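Local atomic coordinates of uncharacterized protein (Desulfotomaculum acetoxidans, PDB entry 3U4Y), a protein that is of unknown function but belongs to the lactonase family and folds as a seven-bladed beta-propeller. Residues A[179-185]-A[224-230]; A[199-203]-A[213-217]; A[231-235]-A[246-250]. One frame throughout, in Å; residues are numbered along the deposited sequence.

Contact 1: residues A[179-185]-A[224-230]; sequences FNITFTP and GTIVVSR
The ring of F179 meets the other segment with its edge: the carbonyl oxygen of G224 lies in the ring plane, 3.9 Å from CD2, while P269 from a nearby loop packs on the same side chain. The second flat group, the amide of N180, lies alongside T225 and points the same way, with ND2 3.7 Å from T225 CB. This is a van der Waals approach; the ND2 group makes its hydrogen bond to OD1 of N276, and OD1 of N180 takes up the backbone N-H of I181 in a weak bond.

Together the two segments illustrate how neighbouring blades of a beta-propeller meet at their innermost strands. Strands 179-183 and 226-228 run almost in the same direction, 9° apart, yet their axes approach no closer than 7.1 Å, too wide for a shared sheet. Side chains therefore have to bridge the gap, and T182 does so with both of its branches. Its chi1 of -71° sets OG1 beside the backbone N and CG2 opposite it. The hydroxyl donates to the carbonyl oxygen of I226 over 2.8 Å, arriving at a C=O...O angle of 133° and somewhat tilted from the carbonyl plane. The methyl CG2 slides past V228 in the opposite direction, reaching its CG1 at 3.4 Å. I226 lies obliquely across T182 and lends CB to the same patch.

Where the strands end, V228 turns its other methyl to the proline ring: CG2 is 3.6 Å from CD of P185. CG of that ring rests 3.5 Å from the carbonyl oxygen of S229. On the far side of strand 179-183, I181 and F183 face away from this interface and pack on L144 of the preceding blade.

Contact 2: residues A[199-203]-A[213-217]; sequences SIGIL and LLNAV
I200 and V217 form the regular end of this contact, an antiparallel hydrogen-bonded pair. I200 N sits almost on the line of the V217 C=O bond, 2.7 Å from O, and the return bond from V217 N to I200 O is 3.1 Å and lies in the carbonyl plane. The two side chains project to the same face of the sheet as I202. This is the enclosed side: I200 and I202 are buried, with L255 and F191 packed against both, and L255 touches V217 as well.

The other end is less regular. Two residues separate A216 from L213, but just one separates their partners G201 and L203, so the edge strand carries a beta bulge at L214 and N215, both opposite I202. The amide of L214 still reaches I202 O at 2.9 Å with an almost straight N-H...O angle of 176°. The bond from I202 N to N215 O is longer, 3.2 Å, and its donor is tilted 30° from the carbonyl plane. Solvent reaches this outer strand, where A216 is exposed and L213, L214 and N215 are partly so. Even here, on the face opposite I202, L203 and L213 meet methyl to methyl, CD1 to CD1 at 3.5 Å.

Strand 212-218 is the outermost of its four-stranded blade. Strand 199-204 lies between it and strand 189-194, to which G201 and L203 are bonded through V192 and A190, and strand 254-262 of the next blade packs over the isoleucine face.

Contact 3: residues A[231-235]-A[246-250]; sequences DGSTV and FNFNQ
The beta hairpin of strands 234-238 and 242-249, the middle pair of a four-stranded propeller blade, is zipped in this contact by V235 and F246. They form an antiparallel hydrogen-bonded pair, with V235 N to F246 O at 2.9 Å and F246 N to V235 O at 2.8 Å. Next to them T234 and N247 are a non-hydrogen-bonded pair, their side chains side by side on the opposite face from V235 and F246.

At the open end the ladder gives way to a turn, and S233 O takes the next bonds from the partner strand. The amide of F248 reaches it at 2.8 Å, but from 54° above the carbonyl plane and so away from the lone pairs. ND2 of N247 adds a weak second bond to this oxygen at 3.4 Å.

From strand 242-249, F248 reaches across to the preceding propeller blade, whose F189 and F191 meet its ring edge-to-face. With CG anti to the backbone N (chi1 -170°), the far end of the ring runs away from 231-235, while its near edge stays by G232 O, in plane and 3.5 Å from CD2. The F246 ring likewise has a carbonyl at its edge, V235 O, 3.8 Å from CD1; its edge-to-face partner F257 is on the adjacent strand of the same blade. V235 CG2 packs 4.3 Å from F248 CB.

The turn itself is held by Q250, whose NE2 donates to D231 O at 3.3 Å, with the acceptor practically in the amide plane. G232, at a positive phi of 93°, carries the chain round at this point. The carboxylate of D231 bonds through OD2 to the hydroxyl of S229.

Overall arrangement
The three contacts sample two successive blades of the propeller. Contact 1 joins their innermost strands, contact 2 pairs the third and outermost strands of the first blade, and contact 3 the middle strands of the second. Along the chain, contact 2 falls between the two halves of contact 1, and contact 3 follows. Their centres are about 11 to 13 Å apart. Strands 226-228 and 234-238 are neighbours, with a probable hydrogen bond from S229 N to T234 O and I226 packing on V235. V217 packs on F246, both near a Tris molecule probably from crystallisation, and I202 on F248. These touches join the two blades farther out, as contact 1 does near the axis.

Contact 1: residues A[179-185]-A[224-230]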
loop_
_atom_site.group_PDB
_atom_site.type_symbol
_atom_site.label_atom_id
_atom_site.label_comp_id
_atom_site.label_asym_id
_atom_site.label_seq_id
_atom_site.Cartn_x
_atom_site.Cartn_y
_atom_site.Cartn_z
ATOM N N PHE A 179 -10.610 5.661 -0.008
ATOM C CA PHE A 179 -9.267 6.086 0.402
ATOM C C PHE A 179 -8.121 5.133 0.027
ATOM O O PHE A 179 -7.126 5.580 -0.506
ATOM C CB PHE A 179 -9.237 6.393 1.902
ATOM C CG PHE A 179 -7.911 6.910 2.396
ATOM C CD1 PHE A 179 -7.481 8.181 2.072
ATOM C CD2 PHE A 179 -7.107 6.130 3.210
ATOM C CE1 PHE A 179 -6.262 8.662 2.540
ATOM C CE2 PHE A 179 -5.883 6.609 3.682
ATOM C CZ PHE A 179 -5.460 7.874 3.345
ATOM N N ASN A 180 -8.254 3.838 0.308
ATOM C CA ASN A 180 -7.242 2.863 -0.087
ATOM C C ASN A 180 -7.871 1.658 -0.791
ATOM O O ASN A 180 -9.012 1.326 -0.523
ATOM C CB ASN A 180 -6.426 2.417 1.129
ATOM C CG ASN A 180 -5.061 1.860 0.745
ATOM O OD1 ASN A 180 -4.645 1.905 -0.425
ATOM N ND2 ASN A 180 -4.346 1.348 1.732
ATOM N N ILE A 181 -7.134 1.017 -1.694
ATOM C CA ILE A 181 -7.633 -0.160 -2.407
ATOM C C ILE A 181 -6.638 -1.274 -2.226
ATOM O O ILE A 181 -5.448 -1.021 -2.089
ATOM C CB ILE A 181 -7.704 0.040 -3.927
ATOM C CG1 ILE A 181 -8.289 1.371 -4.308
ATOM C CG2 ILE A 181 -8.550 -0.996 -4.562
ATOM C CD1 ILE A 181 -8.009 1.664 -5.742
ATOM N N THR A 182 -7.125 -2.507 -2.263
ATOM C CA THR A 182 -6.294 -3.698 -2.112
ATOM C C THR A 182 -6.959 -4.837 -2.874
ATOM O O THR A 182 -8.165 -5.039 -2.754
ATOM C CB THR A 182 -6.151 -4.106 -0.633
ATOM O OG1 THR A 182 -5.321 -3.169 0.065
ATOM C CG2 THR A 182 -5.519 -5.444 -0.538
ATOM N N PHE A 183 -6.189 -5.564 -3.682
ATOM C CA PHE A 183 -6.736 -6.697 -4.425
ATOM C C PHE A 183 -6.686 -7.956 -3.583
ATOM O O PHE A 183 -6.024 -8.010 -2.551
ATOM C CB PHE A 183 -5.928 -6.958 -5.688
ATOM C CG PHE A 183 -6.333 -6.129 -6.866
ATOM C CD1 PHE A 183 -7.380 -6.519 -7.680
ATOM C CD2 PHE A 183 -5.645 -4.978 -7.190
ATOM C CE1 PHE A 183 -7.748 -5.762 -8.787
ATOM C CE2 PHE A 183 -6.012 -4.226 -8.288
ATOM C CZ PHE A 183 -7.068 -4.625 -9.089
ATOM N N THR A 184 -7.386 -8.982 -4.034
ATOM C CA THR A 184 -7.171 -10.306 -3.494
ATOM C C THR A 184 -5.990 -10.892 -4.247
ATOM O O THR A 184 -5.762 -10.546 -5.403
ATOM C CB THR A 184 -8.403 -11.191 -3.689
ATOM O OG1 THR A 184 -8.857 -11.086 -5.049
ATOM C CG2 THR A 184 -9.506 -10.754 -2.745
ATOM N N PRO A 185 -5.235 -11.785 -3.601
ATOM C CA PRO A 185 -4.024 -12.331 -4.197
ATOM C C PRO A 185 -4.230 -12.870 -5.607
ATOM O O PRO A 185 -3.252 -13.001 -6.342
ATOM C CB PRO A 185 -3.667 -13.445 -3.246
ATOM C CG PRO A 185 -4.209 -13.030 -1.958
ATOM C CD PRO A 185 -5.485 -12.353 -2.270
ATOM N N GLY A 224 -8.421 2.640 7.278
ATOM C CA GLY A 224 -7.285 3.091 6.502
ATOM C C GLY A 224 -6.759 2.117 5.465
ATOM O O GLY A 224 -6.818 2.376 4.262
ATOM N N THR A 225 -6.231 0.994 5.926
ATOM C CA THR A 225 -5.508 0.103 5.032
ATOM C C THR A 225 -5.987 -1.339 5.160
ATOM O O THR A 225 -6.318 -1.805 6.252
ATOM C CB THR A 225 -3.947 0.243 5.201
ATOM O OG1 THR A 225 -3.393 -0.922 5.828
ATOM C CG2 THR A 225 -3.586 1.521 6.007
ATOM N N ILE A 226 -6.023 -2.024 4.020
ATOM C CA ILE A 226 -6.551 -3.377 3.918
ATOM C C ILE A 226 -5.428 -4.356 3.662
ATOM O O ILE A 226 -4.778 -4.288 2.616
ATOM C CB ILE A 226 -7.507 -3.523 2.700
ATOM C CG1 ILE A 226 -8.469 -2.339 2.582
ATOM C CG2 ILE A 226 -8.266 -4.821 2.775
ATOM C CD1 ILE A 226 -8.931 -1.813 3.896
ATOM N N VAL A 227 -5.192 -5.271 4.596
ATOM C CA VAL A 227 -4.261 -6.368 4.344
ATOM C C VAL A 227 -5.060 -7.630 4.116
ATOM O O VAL A 227 -5.970 -7.935 4.888
ATOM C CB VAL A 227 -3.375 -6.681 5.554
ATOM C CG1 VAL A 227 -2.354 -7.760 5.182
ATOM C CG2 VAL A 227 -2.708 -5.445 6.083
ATOM N N VAL A 228 -4.719 -8.387 3.082
ATOM C CA VAL A 228 -5.374 -9.680 2.906
ATOM C C VAL A 228 -4.418 -10.877 2.770
ATOM O O VAL A 228 -3.540 -10.900 1.911
ATOM C CB VAL A 228 -6.482 -9.659 1.795
ATOM C CG1 VAL A 228 -6.504 -8.320 1.025
ATOM C CG2 VAL A 228 -6.376 -10.879 0.867
ATOM N N SER A 229 -4.603 -11.850 3.658
ATOM C CA SER A 229 -3.859 -13.105 3.698
ATOM C C SER A 229 -3.754 -13.826 2.331
ATOM O O SER A 229 -4.635 -13.694 1.484
ATOM C CB SER A 229 -4.558 -14.015 4.689
ATOM O OG SER A 229 -5.817 -14.405 4.166
ATOM N N ARG A 230 -2.699 -14.617 2.122
ATOM C CA ARG A 230 -2.380 -15.072 0.766
ATOM C C ARG A 230 -3.332 -16.098 0.138
ATOM O O ARG A 230 -3.273 -16.344 -1.076
ATOM C CB ARG A 230 -0.910 -15.496 0.648
ATOM C CG ARG A 230 -0.336 -16.253 1.849
ATOM C CD ARG A 230 1.140 -16.664 1.609
ATOM N NE ARG A 230 2.115 -15.869 2.369
ATOM C CZ ARG A 230 3.039 -15.070 1.834
ATOM N NH1 ARG A 230 3.874 -14.403 2.626
ATOM N NH2 ARG A 230 3.142 -14.937 0.513
#

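Contact 2: residues A[199-203]-A[213-217]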
loop_
_atom_site.group_PDB
_atom_site.type_symbol
_atom_site.label_atom_id
_atom_site.label_comp_id
_atom_site.label_asym_id
_atom_site.label_seq_id
_atom_site.Cartn_x
_atom_site.Cartn_y
_atom_site.Cartn_z
ATOM N N SER A 199 -16.841 1.736 5.765
ATOM C CA SER A 199 -17.268 0.541 5.077
ATOM C C SER A 199 -16.179 0.114 4.100
ATOM O O SER A 199 -15.447 0.937 3.548
ATOM C CB SER A 199 -18.530 0.836 4.283
ATOM O OG SER A 199 -18.219 1.543 3.087
ATOM N N ILE A 200 -16.077 -1.184 3.883
ATOM C CA ILE A 200 -15.265 -1.681 2.803
ATOM C C ILE A 200 -16.188 -1.942 1.621
ATOM O O ILE A 200 -17.265 -2.503 1.775
ATOM C CB ILE A 200 -14.507 -2.976 3.205
ATOM C CG1 ILE A 200 -13.271 -2.640 4.032
ATOM C CG2 ILE A 200 -14.017 -3.716 1.977
ATOM C CD1 ILE A 200 -13.558 -2.047 5.350
ATOM N N GLY A 201 -15.772 -1.512 0.440
ATOM C CA GLY A 201 -16.465 -1.884 -0.774
ATOM C C GLY A 201 -15.791 -3.110 -1.349
ATOM O O GLY A 201 -14.609 -3.344 -1.113
ATOM N N ILE A 202 -16.548 -3.890 -2.107
ATOM C CA ILE A 202 -16.042 -5.108 -2.711
ATOM C C ILE A 202 -16.383 -5.119 -4.187
ATOM O O ILE A 202 -17.553 -5.041 -4.553
ATOM C CB ILE A 202 -16.702 -6.309 -2.085
ATOM C CG1 ILE A 202 -16.455 -6.312 -0.581
ATOM C CG2 ILE A 202 -16.201 -7.562 -2.722
ATOM C CD1 ILE A 202 -17.144 -7.447 0.130
ATOM N N LEU A 203 -15.370 -5.211 -5.039
ATOM C CA LEU A 203 -15.596 -5.104 -6.471
ATOM C C LEU A 203 -15.229 -6.377 -7.185
ATOM O O LEU A 203 -14.251 -7.027 -6.817
ATOM C CB LEU A 203 -14.771 -3.972 -7.056
ATOM C CG LEU A 203 -15.324 -2.565 -7.068
ATOM C CD1 LEU A 203 -16.004 -2.296 -5.766
ATOM C CD2 LEU A 203 -14.144 -1.674 -7.237
ATOM N N LEU A 213 -19.558 -3.245 -8.488
ATOM C CA LEU A 213 -19.578 -3.299 -7.027
ATOM C C LEU A 213 -20.639 -4.298 -6.555
ATOM O O LEU A 213 -21.773 -4.264 -7.035
ATOM C CB LEU A 213 -19.878 -1.912 -6.478
ATOM C CG LEU A 213 -20.263 -1.739 -5.013
ATOM C CD1 LEU A 213 -19.035 -1.548 -4.143
ATOM C CD2 LEU A 213 -21.203 -0.550 -4.890
ATOM N N LEU A 214 -20.293 -5.192 -5.634
ATOM C CA LEU A 214 -21.270 -6.183 -5.185
ATOM C C LEU A 214 -21.977 -5.698 -3.957
ATOM O O LEU A 214 -23.208 -5.708 -3.876
ATOM C CB LEU A 214 -20.622 -7.524 -4.859
ATOM C CG LEU A 214 -19.870 -8.201 -5.987
ATOM C CD1 LEU A 214 -19.221 -9.446 -5.416
ATOM C CD2 LEU A 214 -20.794 -8.506 -7.170
ATOM N N ASN A 215 -21.185 -5.308 -2.974
ATOM C CA ASN A 215 -21.752 -4.768 -1.761
ATOM C C ASN A 215 -20.684 -4.090 -0.941
ATOM O O ASN A 215 -19.681 -3.638 -1.471
ATOM C CB ASN A 215 -22.549 -5.815 -0.955
ATOM C CG ASN A 215 -21.947 -7.221 -1.046
ATOM O OD1 ASN A 215 -20.894 -7.500 -0.467
ATOM N ND2 ASN A 215 -22.626 -8.114 -1.770
ATOM N N ALA A 216 -20.933 -3.998 0.349
ATOM C CA ALA A 216 -20.153 -3.149 1.207
ATOM C C ALA A 216 -20.528 -3.522 2.610
ATOM O O ALA A 216 -21.706 -3.566 2.964
ATOM C CB ALA A 216 -20.492 -1.711 0.950
ATOM N N VAL A 217 -19.526 -3.821 3.411
ATOM C CA VAL A 217 -19.764 -4.103 4.802
ATOM C C VAL A 217 -19.088 -2.998 5.620
ATOM O O VAL A 217 -18.096 -2.433 5.198
ATOM C CB VAL A 217 -19.224 -5.479 5.171
ATOM C CG1 VAL A 217 -17.737 -5.506 4.950
ATOM C CG2 VAL A 217 -19.547 -5.809 6.627
#

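Contact 3: residues A[231-235]-A[246-250]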
loop_
_atom_site.group_PDB
_atom_site.type_symbol
_atom_site.label_atom_id
_atom_site.label_comp_id
_atom_site.label_asym_id
_atom_site.label_seq_id
_atom_site.Cartn_x
_atom_site.Cartn_y
_atom_site.Cartn_z
ATOM N N ASP A 231 -4.206 -16.689 0.958
ATOM C CA ASP A 231 -5.276 -17.570 0.458
ATOM C C ASP A 231 -6.575 -16.816 0.182
ATOM O O ASP A 231 -7.466 -17.330 -0.481
ATOM C CB ASP A 231 -5.542 -18.728 1.405
ATOM C CG ASP A 231 -6.106 -18.282 2.733
ATOM O OD1 ASP A 231 -6.683 -19.143 3.451
ATOM O OD2 ASP A 231 -5.964 -17.079 3.056
ATOM N N GLY A 232 -6.676 -15.597 0.698
ATOM C CA GLY A 232 -7.738 -14.696 0.308
ATOM C C GLY A 232 -8.942 -14.771 1.212
ATOM O O GLY A 232 -9.944 -14.120 0.961
ATOM N N SER A 233 -8.836 -15.550 2.279
ATOM C CA SER A 233 -9.986 -15.835 3.121
ATOM C C SER A 233 -10.046 -14.996 4.379
ATOM O O SER A 233 -11.056 -15.011 5.078
ATOM C CB SER A 233 -9.938 -17.280 3.569
ATOM O OG SER A 233 -8.974 -17.392 4.599
ATOM N N THR A 234 -8.955 -14.311 4.703
ATOM C CA THR A 234 -8.924 -13.440 5.882
ATOM C C THR A 234 -8.485 -12.013 5.537
ATOM O O THR A 234 -7.551 -11.815 4.771
ATOM C CB THR A 234 -8.083 -14.044 7.016
ATOM O OG1 THR A 234 -8.645 -15.311 7.394
ATOM C CG2 THR A 234 -8.089 -13.135 8.223
ATOM N N VAL A 235 -9.196 -11.030 6.087
ATOM C CA VAL A 235 -9.023 -9.625 5.722
ATOM C C VAL A 235 -8.925 -8.734 6.945
ATOM O O VAL A 235 -9.832 -8.724 7.774
ATOM C CB VAL A 235 -10.203 -9.109 4.902
ATOM C CG1 VAL A 235 -10.048 -7.617 4.626
ATOM C CG2 VAL A 235 -10.343 -9.906 3.612
ATOM N N PHE A 246 -12.080 -9.647 9.075
ATOM C CA PHE A 246 -13.205 -10.290 8.418
ATOM C C PHE A 246 -12.765 -11.583 7.755
ATOM O O PHE A 246 -11.603 -11.773 7.470
ATOM C CB PHE A 246 -13.773 -9.397 7.328
ATOM C CG PHE A 246 -14.174 -8.040 7.796
ATOM C CD1 PHE A 246 -13.228 -7.162 8.318
ATOM C CD2 PHE A 246 -15.488 -7.620 7.674
ATOM C CE1 PHE A 246 -13.589 -5.889 8.735
ATOM C CE2 PHE A 246 -15.857 -6.361 8.080
ATOM C CZ PHE A 246 -14.908 -5.490 8.615
ATOM N N ASN A 247 -13.717 -12.463 7.499
ATOM C CA ASN A 247 -13.488 -13.610 6.650
ATOM C C ASN A 247 -14.045 -13.278 5.292
ATOM O O ASN A 247 -15.034 -12.571 5.198
ATOM C CB ASN A 247 -14.237 -14.817 7.184
ATOM C CG ASN A 247 -13.517 -15.495 8.322
ATOM O OD1 ASN A 247 -14.108 -15.737 9.378
ATOM N ND2 ASN A 247 -12.241 -15.830 8.110
ATOM N N PHE A 248 -13.421 -13.777 4.235
ATOM C CA PHE A 248 -13.949 -13.551 2.909
ATOM C C PHE A 248 -14.380 -14.849 2.298
ATOM O O PHE A 248 -13.767 -15.881 2.492
ATOM C CB PHE A 248 -12.923 -12.885 2.017
ATOM C CG PHE A 248 -13.472 -12.407 0.700
ATOM C CD1 PHE A 248 -14.594 -11.593 0.653
ATOM C CD2 PHE A 248 -12.836 -12.739 -0.493
ATOM C CE1 PHE A 248 -15.082 -11.135 -0.554
ATOM C CE2 PHE A 248 -13.321 -12.288 -1.702
ATOM C CZ PHE A 248 -14.444 -11.480 -1.732
ATOM N N ASN A 249 -15.465 -14.788 1.561
ATOM C CA ASN A 249 -15.971 -15.940 0.881
ATOM C C ASN A 249 -15.855 -15.743 -0.616
ATOM O O ASN A 249 -16.572 -14.933 -1.215
ATOM C CB ASN A 249 -17.410 -16.186 1.258
ATOM C CG ASN A 249 -17.959 -17.377 0.578
ATOM O OD1 ASN A 249 -18.247 -17.351 -0.622
ATOM N ND2 ASN A 249 -18.075 -18.461 1.322
ATOM N N GLN A 250 -14.956 -16.508 -1.219
ATOM C CA GLN A 250 -14.530 -16.219 -2.568
ATOM C C GLN A 250 -15.491 -16.650 -3.660
ATOM O O GLN A 250 -15.266 -16.343 -4.827
ATOM C CB GLN A 250 -13.136 -16.769 -2.813
ATOM C CG GLN A 250 -12.057 -15.718 -2.660
ATOM C CD GLN A 250 -10.831 -16.251 -1.969
ATOM O OE1 GLN A 250 -10.937 -16.946 -0.959
ATOM N NE2 GLN A 250 -9.653 -15.934 -2.511
#